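Local coordinates for protein RNA-directed RNA polymerase (Infectious pancreatic necrosis virus, PDB 3ZED) that probably copies the viral RNA genome as an RNA-directed RNA polymerase, adding ribonucleotides from nucleoside triphosphates to a growing RNA strand with release of diphosphate, at residues F51-Y57 and L168-L172; S222-N226 and K235-P239; S298-L302 and S455-L459; I372-L376 and L524-I528; Q394-Y399 and K496-M500. One frame throughout, in Å; residues are numbered along the deposited sequence.

From the N terminus, contact 1 closes first, bringing the end of helix 45-54 against helix 164-179. Contact 2 follows in series as a short local hairpin. Contact 3 then pairs strand 299-310 with strand 456-459 in a mixed sheet. Before its second strand arrives, contacts 4 and 5 have opened, so both cross contact 3. Contact 4 joins helix 364-377 to helix 524-533. Contact 5, whose two segments both lie between those of contact 4, sets the turn between strands 389-394 and 397-403 against the loop after helix 476-493. Contacts 1 and 3 touch, Leu168 packing on Leu459 and Leu171 on Leu302. Contacts 4 and 5 meet at Asn396, Arg525 and Glu526. Contact 2 stands about 28 Å from contact 3, centre to centre.

Contact 1 (F51-Y57 and L168-L172); sequences FLKDNKY and LNRLL
Phe51 and Leu172 cross at a slant where the end of helix 45-54 meets helix 164-179. With CG of Phe51 anti to the backbone nitrogen (chi1 169°), the ring reaches across to the second helix, and its CZ stands 3.6 Å from Leu172 CD1. At the ring edge, near its plane, sits Asn169 OD1, 3.4 Å from Phe51 CZ; the ring and amide planes are turned 76° apart, and the amide NH2 is held by Ser165 O. Leu168 slides past the same ring in the opposite direction, its CB beside Phe51 CE2. Leu172 forks over the helix end: CD1 lies 3.6 Å from Asn55 CG, while CD2 lies 3.9 Å from Tyr57 CD2. Farther along, Leu52 crosses Leu168 at about a right angle, with Leu52 CD1 3.8 Å from Leu168 CD2.

Leu171 O lies at the edge of the Tyr57 ring, 3.4 Å from CE2, while the two side chains cross at about a right angle; the tyrosine hydroxyl continues to Lys465 O. A Schellman motif brings Tyr57 there: Lys56, with positive phi, ends the helix, and Tyr57 N returns to Leu52 O. Asn55 suits this end because its ND2 bonds to Phe51 O and also lies 3.7 Å above the centre of the Phe51 ring.

No hydrogen bond crosses between the segments. The oxygens of Asn169 and Leu171 meet the weakly positive C-H edges of the rings. Cohesion therefore rests on shape and apolar burial, while the polar groups probably help to orient the rings.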
# COMPACT_ATOMS: atom_id res chain seq x y z
N PHE B 51 18.72 21.77 -11.54
CA PHE B 51 18.52 21.60 -10.09
C PHE B 51 18.96 20.20 -9.62
O PHE B 51 19.63 20.08 -8.59
CB PHE B 51 17.04 21.85 -9.74
CG PHE B 51 16.60 21.47 -8.34
CD1 PHE B 51 16.70 22.37 -7.28
CD2 PHE B 51 16.05 20.21 -8.08
CE1 PHE B 51 16.26 22.03 -5.99
CE2 PHE B 51 15.62 19.87 -6.79
CZ PHE B 51 15.73 20.78 -5.76
N LEU B 52 18.57 19.14 -10.37
CA LEU B 52 18.92 17.76 -10.02
C LEU B 52 20.43 17.53 -10.21
O LEU B 52 21.06 16.86 -9.39
CB LEU B 52 18.10 16.75 -10.83
CG LEU B 52 16.59 16.74 -10.55
CD1 LEU B 52 15.86 15.92 -11.57
CD2 LEU B 52 16.27 16.23 -9.15
N LYS B 53 21.00 18.15 -11.26
CA LYS B 53 22.43 18.08 -11.54
C LYS B 53 23.22 18.76 -10.39
O LYS B 53 24.13 18.14 -9.83
CB LYS B 53 22.76 18.70 -12.90
N ASP B 54 22.79 19.99 -9.99
CA ASP B 54 23.40 20.76 -8.89
C ASP B 54 23.33 20.00 -7.56
O ASP B 54 24.14 20.24 -6.67
CB ASP B 54 22.69 22.12 -8.72
CG ASP B 54 22.89 23.15 -9.83
OD1 ASP B 54 23.72 22.90 -10.75
OD2 ASP B 54 22.23 24.21 -9.78
N ASN B 55 22.35 19.09 -7.43
CA ASN B 55 22.16 18.31 -6.21
C ASN B 55 22.64 16.86 -6.36
O ASN B 55 22.42 16.04 -5.46
CB ASN B 55 20.70 18.38 -5.78
CG ASN B 55 20.36 19.73 -5.20
OD1 ASN B 55 20.69 20.04 -4.05
ND2 ASN B 55 19.78 20.59 -6.01
N LYS B 56 23.36 16.57 -7.45
CA LYS B 56 23.98 15.26 -7.75
C LYS B 56 22.94 14.11 -7.80
O LYS B 56 23.19 13.00 -7.32
CB LYS B 56 25.10 14.93 -6.75
CG LYS B 56 26.30 15.89 -6.79
CD LYS B 56 27.27 15.56 -5.66
CE LYS B 56 28.36 16.58 -5.48
NZ LYS B 56 27.86 17.80 -4.80
N TYR B 57 21.76 14.41 -8.35
CA TYR B 57 20.71 13.40 -8.48
C TYR B 57 20.87 12.75 -9.86
O TYR B 57 21.00 13.46 -10.86
CB TYR B 57 19.32 14.02 -8.30
CG TYR B 57 18.24 12.98 -8.13
CD1 TYR B 57 17.68 12.34 -9.24
CD2 TYR B 57 17.77 12.63 -6.87
CE1 TYR B 57 16.70 11.37 -9.09
CE2 TYR B 57 16.76 11.68 -6.72
CZ TYR B 57 16.23 11.06 -7.83
OH TYR B 57 15.25 10.10 -7.69
N LEU B 168 10.44 17.45 -6.95
CA LEU B 168 11.88 17.37 -7.17
C LEU B 168 12.65 17.34 -5.83
O LEU B 168 13.55 16.51 -5.68
CB LEU B 168 12.36 18.52 -8.06
CG LEU B 168 11.88 18.45 -9.53
CD1 LEU B 168 12.07 19.78 -10.24
CD2 LEU B 168 12.56 17.34 -10.29
N ASN B 169 12.26 18.19 -4.87
CA ASN B 169 12.84 18.22 -3.53
C ASN B 169 12.56 16.91 -2.78
O ASN B 169 13.41 16.44 -2.03
CB ASN B 169 12.33 19.41 -2.72
CG ASN B 169 13.06 20.67 -3.06
OD1 ASN B 169 14.23 20.84 -2.73
ND2 ASN B 169 12.39 21.57 -3.75
N ARG B 170 11.37 16.32 -3.01
CA ARG B 170 10.98 15.03 -2.44
C ARG B 170 11.92 13.93 -2.93
O ARG B 170 12.36 13.10 -2.12
CB ARG B 170 9.52 14.69 -2.79
CG ARG B 170 9.05 13.34 -2.28
CD ARG B 170 8.94 13.30 -0.77
NE ARG B 170 8.37 12.03 -0.32
CZ ARG B 170 8.13 11.74 0.96
NH1 ARG B 170 8.43 12.61 1.91
NH2 ARG B 170 7.61 10.57 1.29
N LEU B 171 12.28 13.95 -4.23
CA LEU B 171 13.21 12.98 -4.80
C LEU B 171 14.58 13.04 -4.09
O LEU B 171 15.14 11.98 -3.78
CB LEU B 171 13.38 13.20 -6.32
CG LEU B 171 12.21 12.80 -7.23
CD1 LEU B 171 12.55 13.10 -8.68
CD2 LEU B 171 11.84 11.31 -7.09
N LEU B 172 15.07 14.26 -3.78
CA LEU B 172 16.33 14.47 -3.05
C LEU B 172 16.25 13.85 -1.64
O LEU B 172 17.19 13.18 -1.22
CB LEU B 172 16.68 15.97 -2.94
CG LEU B 172 16.81 16.80 -4.23
CD1 LEU B 172 17.32 18.19 -3.91
CD2 LEU B 172 17.73 16.13 -5.25

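Contact 2 (S222-N226 and K235-P239); sequences SWLIN and KSYLP
A small antiparallel beta hairpin is formed by strands 225-226 and 235-236, in which Asn226 and Lys235 make the hydrogen-bonded pair and Ile225 and Ser236 the non-hydrogen-bonded pair. Asn226 N gives to Lys235 O at 2.8 Å, and Lys235 N returns to Asn226 O at 3.0 Å. The ladder continues beyond the strands, where Tyr237 N bonds almost straight to Leu224 O (3.0 Å, 169°). That oxygen has further neighbours: Ser236 CA makes a C-H...O contact with it, and it lies at the edge of the Tyr237 ring, in its plane, 3.5 Å from CD2.

Hydrophobic side chains fill the open end of the hairpin. Leu238 CG sits 4.0 Å from Leu224 CB, and its CD1 branch meets Ile225 CG1 at 3.9 Å. The branched side chains suit this place because they pack both on one another and on the helices behind: Leu224 on Met334 of helix 326-340, Ile225 and Leu238 on Leu264 of helix 260-278. Lysine and serine suit the solvent-facing return strand. Lys235 runs its fully extended aliphatic chain past tyrosine, with CD 3.5 Å above the Tyr237 ring plane, offset toward the rim.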
# COMPACT_ATOMS: atom_id res chain seq x y z
N SER B 222 -3.60 -13.18 -20.15
CA SER B 222 -4.84 -13.29 -20.94
C SER B 222 -5.48 -14.68 -20.85
O SER B 222 -6.70 -14.80 -21.05
CB SER B 222 -4.58 -12.96 -22.40
OG SER B 222 -3.73 -13.91 -23.02
N TRP B 223 -4.68 -15.73 -20.55
CA TRP B 223 -5.16 -17.10 -20.44
C TRP B 223 -5.96 -17.33 -19.13
O TRP B 223 -6.54 -18.40 -18.95
CB TRP B 223 -3.98 -18.08 -20.55
CG TRP B 223 -3.45 -18.25 -21.94
CD1 TRP B 223 -3.01 -17.26 -22.78
CD2 TRP B 223 -3.23 -19.49 -22.63
NE1 TRP B 223 -2.55 -17.81 -23.96
CE2 TRP B 223 -2.64 -19.18 -23.88
CE3 TRP B 223 -3.44 -20.84 -22.30
CZ2 TRP B 223 -2.30 -20.17 -24.82
CZ3 TRP B 223 -3.10 -21.82 -23.23
CH2 TRP B 223 -2.54 -21.48 -24.47
N LEU B 224 -5.97 -16.34 -18.23
CA LEU B 224 -6.71 -16.41 -16.97
C LEU B 224 -8.17 -15.92 -17.18
O LEU B 224 -8.98 -15.96 -16.25
CB LEU B 224 -5.97 -15.60 -15.88
CG LEU B 224 -5.00 -16.37 -14.97
CD1 LEU B 224 -3.83 -17.00 -15.76
CD2 LEU B 224 -4.49 -15.49 -13.84
N ILE B 225 -8.49 -15.49 -18.42
CA ILE B 225 -9.82 -15.06 -18.81
C ILE B 225 -10.52 -16.24 -19.44
O ILE B 225 -10.06 -16.79 -20.45
CB ILE B 225 -9.87 -13.81 -19.74
CG1 ILE B 225 -9.22 -12.57 -19.11
CG2 ILE B 225 -11.34 -13.51 -20.15
CD1 ILE B 225 -8.68 -11.62 -20.13
N ASN B 226 -11.63 -16.62 -18.85
CA ASN B 226 -12.45 -17.70 -19.35
C ASN B 226 -13.76 -17.07 -19.82
O ASN B 226 -14.65 -16.84 -19.00
CB ASN B 226 -12.63 -18.76 -18.24
CG ASN B 226 -13.60 -19.90 -18.53
OD1 ASN B 226 -14.03 -20.15 -19.67
ND2 ASN B 226 -13.93 -20.63 -17.47
N LYS B 235 -15.54 -16.52 -16.19
CA LYS B 235 -14.77 -16.02 -15.05
C LYS B 235 -13.39 -15.52 -15.44
O LYS B 235 -12.72 -16.10 -16.30
CB LYS B 235 -14.61 -17.12 -13.99
CG LYS B 235 -14.31 -16.55 -12.60
CD LYS B 235 -13.90 -17.62 -11.61
CE LYS B 235 -13.57 -17.02 -10.27
NZ LYS B 235 -13.11 -18.05 -9.31
N SER B 236 -12.94 -14.47 -14.76
CA SER B 236 -11.59 -13.92 -14.88
C SER B 236 -10.90 -14.19 -13.57
O SER B 236 -11.46 -13.86 -12.53
CB SER B 236 -11.61 -12.43 -15.21
OG SER B 236 -10.29 -11.91 -15.33
N TYR B 237 -9.72 -14.84 -13.61
CA TYR B 237 -8.90 -15.16 -12.43
C TYR B 237 -7.81 -14.08 -12.21
O TYR B 237 -7.00 -14.21 -11.29
CB TYR B 237 -8.26 -16.55 -12.56
CG TYR B 237 -9.27 -17.67 -12.54
CD1 TYR B 237 -9.68 -18.24 -11.33
CD2 TYR B 237 -9.84 -18.15 -13.72
CE1 TYR B 237 -10.61 -19.28 -11.31
CE2 TYR B 237 -10.79 -19.17 -13.70
CZ TYR B 237 -11.16 -19.74 -12.49
OH TYR B 237 -12.07 -20.77 -12.48
N LEU B 238 -7.80 -13.04 -13.06
CA LEU B 238 -6.86 -11.91 -12.95
C LEU B 238 -7.23 -11.06 -11.76
O LEU B 238 -8.41 -11.03 -11.38
CB LEU B 238 -6.89 -11.04 -14.22
CG LEU B 238 -6.34 -11.63 -15.52
CD1 LEU B 238 -6.77 -10.78 -16.70
CD2 LEU B 238 -4.81 -11.74 -15.48
N PRO B 239 -6.27 -10.30 -11.16
CA PRO B 239 -6.63 -9.43 -10.03
C PRO B 239 -7.52 -8.26 -10.46
O PRO B 239 -7.48 -7.84 -11.62
CB PRO B 239 -5.27 -8.92 -9.52
CG PRO B 239 -4.25 -9.83 -10.12
CD PRO B 239 -4.81 -10.23 -11.44

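Contact 3 (S298-L302 and S455-L459); sequences SCGLL and SSCLL
Gly300 and its partners on strand 456-459 carry a parallel pairing. Gly300 N bonds to Ser456 O at 3.2 Å, Gly300 O accepts from Leu458 N at 2.9 Å, and Leu302 N reaches Leu458 O at 3.0 Å. Cys457 CA makes a C-H...O contact with Gly300 O, which also lies close to Cys457 CB. Ahead of the ladder, Ser455 OG donates to Ser298 O (2.8 Å) in the carbonyl plane, its chi1 of 75° setting the hydroxyl between backbone N and carbonyl carbon.

On one face Leu301 and Leu458 lie side by side, pointing the same way, with their CD2 atoms 4.0 Å apart. On the Cys457 side, Leu302 CD1 rests 3.9 Å from Cys457 SG. A water spans the serines, giving a hydrogen to Ser298 OG (2.9 Å) and bonded to Ser456 OG at 2.6 Å.

In the second shell, Trp295 O pairs with Ser298 OG, Arg63 NH2 with Ser456 OG, and Met451 O is a second carbonyl partner of Ser455 OG. Trp322 NE1 gives a further bond to Ser456 O, and Cys299 packs on Leu249, part of a predicted GTP-binding loop.

Every touching residue is buried, so backbone polarity is met by this ladder together with bonds to the neighbouring strands, Leu301 with Ser323 and Cys457 with Leu464. Water, arginine and carbonyls serve the serines, leaving leucine and cysteine to supply the apolar filling.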
# COMPACT_ATOMS: atom_id res chain seq x y z
N SER B 298 9.60 -0.82 -16.47
CA SER B 298 10.28 -0.55 -15.20
C SER B 298 10.34 0.95 -14.87
O SER B 298 11.07 1.35 -13.96
CB SER B 298 11.70 -1.12 -15.22
OG SER B 298 12.55 -0.28 -15.99
N CYS B 299 9.62 1.79 -15.64
CA CYS B 299 9.64 3.24 -15.49
C CYS B 299 8.27 3.74 -15.11
O CYS B 299 7.32 3.61 -15.88
CB CYS B 299 10.16 3.90 -16.76
SG CYS B 299 10.53 5.67 -16.60
N GLY B 300 8.16 4.26 -13.88
CA GLY B 300 6.89 4.76 -13.36
C GLY B 300 6.67 6.23 -13.62
O GLY B 300 7.62 7.02 -13.57
N LEU B 301 5.42 6.63 -13.90
CA LEU B 301 5.09 8.05 -14.05
C LEU B 301 5.15 8.69 -12.67
O LEU B 301 4.56 8.14 -11.73
CB LEU B 301 3.69 8.26 -14.68
CG LEU B 301 3.41 7.66 -16.05
CD1 LEU B 301 1.98 7.98 -16.47
CD2 LEU B 301 4.43 8.14 -17.10
N LEU B 302 5.91 9.78 -12.51
CA LEU B 302 6.00 10.40 -11.18
C LEU B 302 4.79 11.30 -10.93
O LEU B 302 4.81 12.50 -11.23
CB LEU B 302 7.32 11.15 -11.01
CG LEU B 302 7.75 11.34 -9.56
CD1 LEU B 302 8.26 10.02 -8.97
CD2 LEU B 302 8.81 12.45 -9.46
N SER B 455 14.86 1.45 -9.74
CA SER B 455 14.76 1.50 -11.19
C SER B 455 14.62 2.97 -11.63
O SER B 455 15.52 3.74 -11.32
CB SER B 455 13.65 0.59 -11.71
OG SER B 455 12.35 1.09 -11.51
N SER B 456 13.54 3.38 -12.35
CA SER B 456 13.46 4.77 -12.81
C SER B 456 12.04 5.31 -12.86
O SER B 456 11.07 4.55 -12.70
CB SER B 456 14.12 4.93 -14.19
OG SER B 456 13.42 4.26 -15.23
N CYS B 457 11.91 6.63 -13.08
CA CYS B 457 10.62 7.31 -13.17
C CYS B 457 10.66 8.39 -14.28
O CYS B 457 11.72 8.70 -14.80
CB CYS B 457 10.20 7.89 -11.82
SG CYS B 457 11.31 9.17 -11.19
N LEU B 458 9.48 8.92 -14.66
CA LEU B 458 9.35 9.93 -15.70
C LEU B 458 8.64 11.16 -15.17
O LEU B 458 7.53 11.07 -14.63
CB LEU B 458 8.58 9.36 -16.93
CG LEU B 458 8.46 10.27 -18.18
CD1 LEU B 458 9.81 10.53 -18.83
CD2 LEU B 458 7.50 9.70 -19.19
N LEU B 459 9.27 12.32 -15.38
CA LEU B 459 8.74 13.63 -15.01
C LEU B 459 9.16 14.58 -16.09
O LEU B 459 10.35 14.70 -16.35
CB LEU B 459 9.23 14.08 -13.62
CG LEU B 459 8.55 15.31 -13.06
CD1 LEU B 459 7.16 14.97 -12.52
CD2 LEU B 459 9.40 15.97 -11.98
O HOH W 1 14.41 1.88 -15.42

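Contact 4 (I372-L376 and L524-I528); sequences IRDSL and LRETI
Leu376 and Ile528 point their ends at each other because CG of Leu376 (chi1 -69°) and CG1 of Ile528 are each anti to their own carbonyl carbon; the CD1 atoms meet tip to tip at 3.7 Å. Arg525 is extended from CG to NE, and a chi4 of 99° swings its guanidinium so that NH2 bonds to Leu376 O at 2.7 Å. The aliphatic part of the arginine slides past Leu376 in the opposite direction, CG 4.0 Å from Leu376 CB, and Leu376 CD2 stands 4.2 Å above the centre of one guanidinium face. Arginine thus suits the margin, being oily along its shaft and polar at its end.

Around this pair, Leu376 CD1 also touches Leu524 CG at 4.0 Å. Ile372 CG2 bears on Ile528 CD1 (3.9 Å), and Arg373 CD touches Ile528 CG2. Leu376 lies near the C-terminal end of helix 364-377, where a positive charge should be welcome beside the carbonyls; the same NH2 also makes a salt bridge to Asp379.

The helical segments lie 11.0 Å apart at closest approach, at 132° between their directions, so side chains span the gap, meeting one another and, through Arg525, the backbone carbonyl of Leu376. The contact probably lies near the palm-thumb junction. Leu393 of strand 389-394 packs on Ile372, Leu376 and Leu524, Trp398 of strand 397-403 on Ile372 and Leu524, and Phe574 of strand 573-578 on Arg373 and Ile528.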
# COMPACT_ATOMS: atom_id res chain seq x y z
N ILE B 372 -3.99 -5.00 24.79
CA ILE B 372 -3.13 -4.03 25.48
C ILE B 372 -3.29 -4.15 27.01
O ILE B 372 -2.28 -4.24 27.72
CB ILE B 372 -3.39 -2.57 24.99
CG1 ILE B 372 -2.82 -2.37 23.55
CG2 ILE B 372 -2.84 -1.51 25.98
CD1 ILE B 372 -3.25 -1.03 22.85
N ARG B 373 -4.53 -4.18 27.51
CA ARG B 373 -4.83 -4.26 28.95
C ARG B 373 -4.30 -5.56 29.56
O ARG B 373 -3.70 -5.51 30.64
CB ARG B 373 -6.34 -4.09 29.23
CG ARG B 373 -6.79 -2.62 29.11
CD ARG B 373 -8.28 -2.46 29.37
NE ARG B 373 -9.07 -2.75 28.16
CZ ARG B 373 -10.40 -2.81 28.11
NH1 ARG B 373 -11.13 -2.60 29.20
NH2 ARG B 373 -11.01 -3.08 26.96
N ASP B 374 -4.46 -6.71 28.87
CA ASP B 374 -3.95 -8.00 29.33
C ASP B 374 -2.42 -7.97 29.40
O ASP B 374 -1.85 -8.47 30.37
CB ASP B 374 -4.46 -9.17 28.44
CG ASP B 374 -5.96 -9.46 28.53
OD1 ASP B 374 -6.68 -8.72 29.26
OD2 ASP B 374 -6.42 -10.41 27.84
N SER B 375 -1.76 -7.33 28.43
CA SER B 375 -0.31 -7.19 28.41
C SER B 375 0.17 -6.42 29.63
O SER B 375 1.09 -6.89 30.32
CB SER B 375 0.16 -6.51 27.13
OG SER B 375 0.15 -7.43 26.06
N LEU B 376 -0.46 -5.27 29.91
CA LEU B 376 -0.12 -4.41 31.05
C LEU B 376 -0.34 -5.14 32.40
O LEU B 376 0.51 -5.00 33.28
CB LEU B 376 -0.92 -3.10 31.02
CG LEU B 376 -0.55 -2.11 29.88
CD1 LEU B 376 -1.64 -1.08 29.72
CD2 LEU B 376 0.84 -1.43 30.11
N LEU B 524 0.76 4.64 30.46
CA LEU B 524 -0.30 3.98 29.68
C LEU B 524 -1.38 3.38 30.58
O LEU B 524 -2.54 3.64 30.31
CB LEU B 524 0.30 2.93 28.73
CG LEU B 524 -0.67 2.28 27.71
CD1 LEU B 524 -1.45 3.34 26.90
CD2 LEU B 524 0.06 1.29 26.81
N ARG B 525 -1.01 2.61 31.63
CA ARG B 525 -1.97 2.02 32.58
C ARG B 525 -2.94 3.06 33.14
O ARG B 525 -4.15 2.84 33.15
CB ARG B 525 -1.22 1.39 33.77
CG ARG B 525 -0.90 -0.09 33.65
CD ARG B 525 -0.08 -0.55 34.84
NE ARG B 525 0.59 -1.82 34.56
CZ ARG B 525 1.86 -1.93 34.19
NH1 ARG B 525 2.62 -0.85 34.10
NH2 ARG B 525 2.38 -3.12 33.92
N GLU B 526 -2.38 4.18 33.62
CA GLU B 526 -3.05 5.31 34.24
C GLU B 526 -3.96 6.00 33.23
O GLU B 526 -5.10 6.25 33.57
CB GLU B 526 -2.03 6.32 34.83
CG GLU B 526 -1.04 5.75 35.86
CD GLU B 526 0.16 4.94 35.37
OE1 GLU B 526 0.27 4.72 34.15
OE2 GLU B 526 0.94 4.48 36.23
N THR B 527 -3.47 6.27 31.99
CA THR B 527 -4.22 6.88 30.86
C THR B 527 -5.47 6.06 30.52
O THR B 527 -6.51 6.67 30.28
CB THR B 527 -3.30 7.03 29.61
OG1 THR B 527 -2.13 7.73 29.99
CG2 THR B 527 -3.98 7.78 28.43
N ILE B 528 -5.37 4.69 30.48
CA ILE B 528 -6.51 3.80 30.19
C ILE B 528 -7.54 3.90 31.34
O ILE B 528 -8.73 4.03 31.06
CB ILE B 528 -6.05 2.33 29.91
CG1 ILE B 528 -5.15 2.31 28.64
CG2 ILE B 528 -7.25 1.38 29.73
CD1 ILE B 528 -4.38 1.05 28.42

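Contact 5 (Q394-Y399 and K496-M500); sequences QDNTWY and KPNPM
The Tyr399 ring takes Pro499 on one face: CG lies 3.9 Å from the ring centroid and 20° off its normal, a CH-pi contact. Met500 approaches the ring obliquely in a Met-aromatic contact, SD 5.1 Å from the centroid, with CG 3.7 Å from Tyr399 CE1. The Asn498 amide is turned 85° to the ring but is nearly coplanar with the Asp395 carboxylate. This is where the hairpin of palm strands 389-394 and 397-403 turns, through Asp395 and Asn396 with positive phi, and meets the loop after helix 476-493.

Asparagine suits its place because both hydrogens of ND2 point in the amide plane at useful acceptors: Asp395 OD2 at 3.0 Å, on its anti lone pair, and Tyr399 OH at 2.9 Å. Its other end closes an Asx turn, Asn498 OD1 accepting from Met500 N, which fixes the amide's rotation. Gln394, extended beyond CG, comes toward Pro499 from the opposite direction, with OE1 3.5 Å from Pro499 CD. Proline suits the place because its rigid ring offers CG to the tyrosine face and CD to Gln394 OE1.

Farther out, Lys496 turns its amine away to a salt bridge with Asp381, and Asn396 at the hairpin tip binds Arg525 N and Glu526 OE1. The loop's near end is held by Gln394 NE2, which gives an almost straight bond to Lys496 O, 3.0 Å long at 169°.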
# COMPACT_ATOMS: atom_id res chain seq x y z
N GLN B 394 6.00 -1.15 25.89
CA GLN B 394 7.01 -1.54 26.88
C GLN B 394 7.18 -0.43 27.90
O GLN B 394 6.96 0.74 27.56
CB GLN B 394 8.35 -1.97 26.26
CG GLN B 394 9.29 -0.86 25.81
CD GLN B 394 10.55 -1.47 25.25
OE1 GLN B 394 10.64 -1.74 24.06
NE2 GLN B 394 11.53 -1.74 26.10
N ASP B 395 7.51 -0.80 29.16
CA ASP B 395 7.75 0.09 30.30
C ASP B 395 6.56 1.06 30.53
O ASP B 395 6.76 2.28 30.65
CB ASP B 395 9.08 0.85 30.12
CG ASP B 395 10.28 -0.04 29.90
OD1 ASP B 395 10.48 -0.99 30.68
OD2 ASP B 395 11.03 0.22 28.93
N ASN B 396 5.33 0.49 30.57
CA ASN B 396 4.06 1.22 30.76
C ASN B 396 3.95 2.42 29.78
O ASN B 396 3.43 3.49 30.14
CB ASN B 396 3.92 1.68 32.23
CG ASN B 396 2.53 2.13 32.59
OD1 ASN B 396 1.53 1.58 32.11
ND2 ASN B 396 2.43 3.17 33.41
N THR B 397 4.47 2.24 28.55
CA THR B 397 4.47 3.29 27.53
C THR B 397 4.12 2.69 26.16
O THR B 397 4.54 1.59 25.83
CB THR B 397 5.85 4.01 27.50
OG1 THR B 397 6.32 4.29 28.82
CG2 THR B 397 5.83 5.31 26.70
N TRP B 398 3.36 3.45 25.37
CA TRP B 398 2.96 3.11 24.00
C TRP B 398 3.81 3.94 23.03
O TRP B 398 3.85 5.18 23.14
CB TRP B 398 1.45 3.35 23.79
CG TRP B 398 0.98 3.12 22.38
CD1 TRP B 398 0.83 4.06 21.40
CD2 TRP B 398 0.57 1.86 21.80
NE1 TRP B 398 0.33 3.47 20.26
CE2 TRP B 398 0.15 2.13 20.48
CE3 TRP B 398 0.48 0.55 22.28
CZ2 TRP B 398 -0.36 1.13 19.64
CZ3 TRP B 398 0.02 -0.46 21.43
CH2 TRP B 398 -0.41 -0.16 20.13
N TYR B 399 4.51 3.25 22.13
CA TYR B 399 5.35 3.91 21.13
C TYR B 399 4.87 3.64 19.73
O TYR B 399 4.61 2.50 19.36
CB TYR B 399 6.83 3.48 21.24
CG TYR B 399 7.44 3.72 22.60
CD1 TYR B 399 8.06 4.94 22.89
CD2 TYR B 399 7.44 2.73 23.57
CE1 TYR B 399 8.65 5.16 24.14
CE2 TYR B 399 8.03 2.94 24.82
CZ TYR B 399 8.63 4.16 25.10
OH TYR B 399 9.19 4.38 26.34
N LYS B 496 15.23 -6.08 23.53
CA LYS B 496 14.12 -5.13 23.53
C LYS B 496 14.52 -3.77 24.20
O LYS B 496 13.85 -3.35 25.16
CB LYS B 496 12.85 -5.75 24.16
CG LYS B 496 12.33 -6.97 23.40
CD LYS B 496 11.03 -7.52 23.94
CE LYS B 496 11.19 -8.51 25.06
NZ LYS B 496 9.87 -8.95 25.59
N PRO B 497 15.56 -3.05 23.69
CA PRO B 497 15.89 -1.74 24.28
C PRO B 497 14.73 -0.76 24.09
O PRO B 497 14.04 -0.80 23.06
CB PRO B 497 17.12 -1.28 23.49
CG PRO B 497 17.03 -2.02 22.18
CD PRO B 497 16.43 -3.35 22.53
N ASN B 498 14.50 0.11 25.09
CA ASN B 498 13.44 1.09 25.05
C ASN B 498 13.58 1.98 23.80
O ASN B 498 14.67 2.45 23.52
CB ASN B 498 13.43 1.93 26.33
CG ASN B 498 12.29 2.90 26.39
OD1 ASN B 498 12.32 3.95 25.73
ND2 ASN B 498 11.23 2.53 27.10
N PRO B 499 12.48 2.21 23.04
CA PRO B 499 12.58 3.03 21.82
C PRO B 499 13.20 4.44 21.99
O PRO B 499 13.68 4.98 20.99
CB PRO B 499 11.12 3.12 21.35
CG PRO B 499 10.54 1.83 21.79
CD PRO B 499 11.11 1.66 23.18
N MET B 500 13.25 5.00 23.22
CA MET B 500 13.81 6.35 23.45
C MET B 500 15.32 6.35 23.72
O MET B 500 15.90 7.43 23.91
CB MET B 500 13.11 7.06 24.62
CG MET B 500 11.62 7.34 24.42
SD MET B 500 11.07 7.95 22.79
CE MET B 500 11.94 9.48 22.65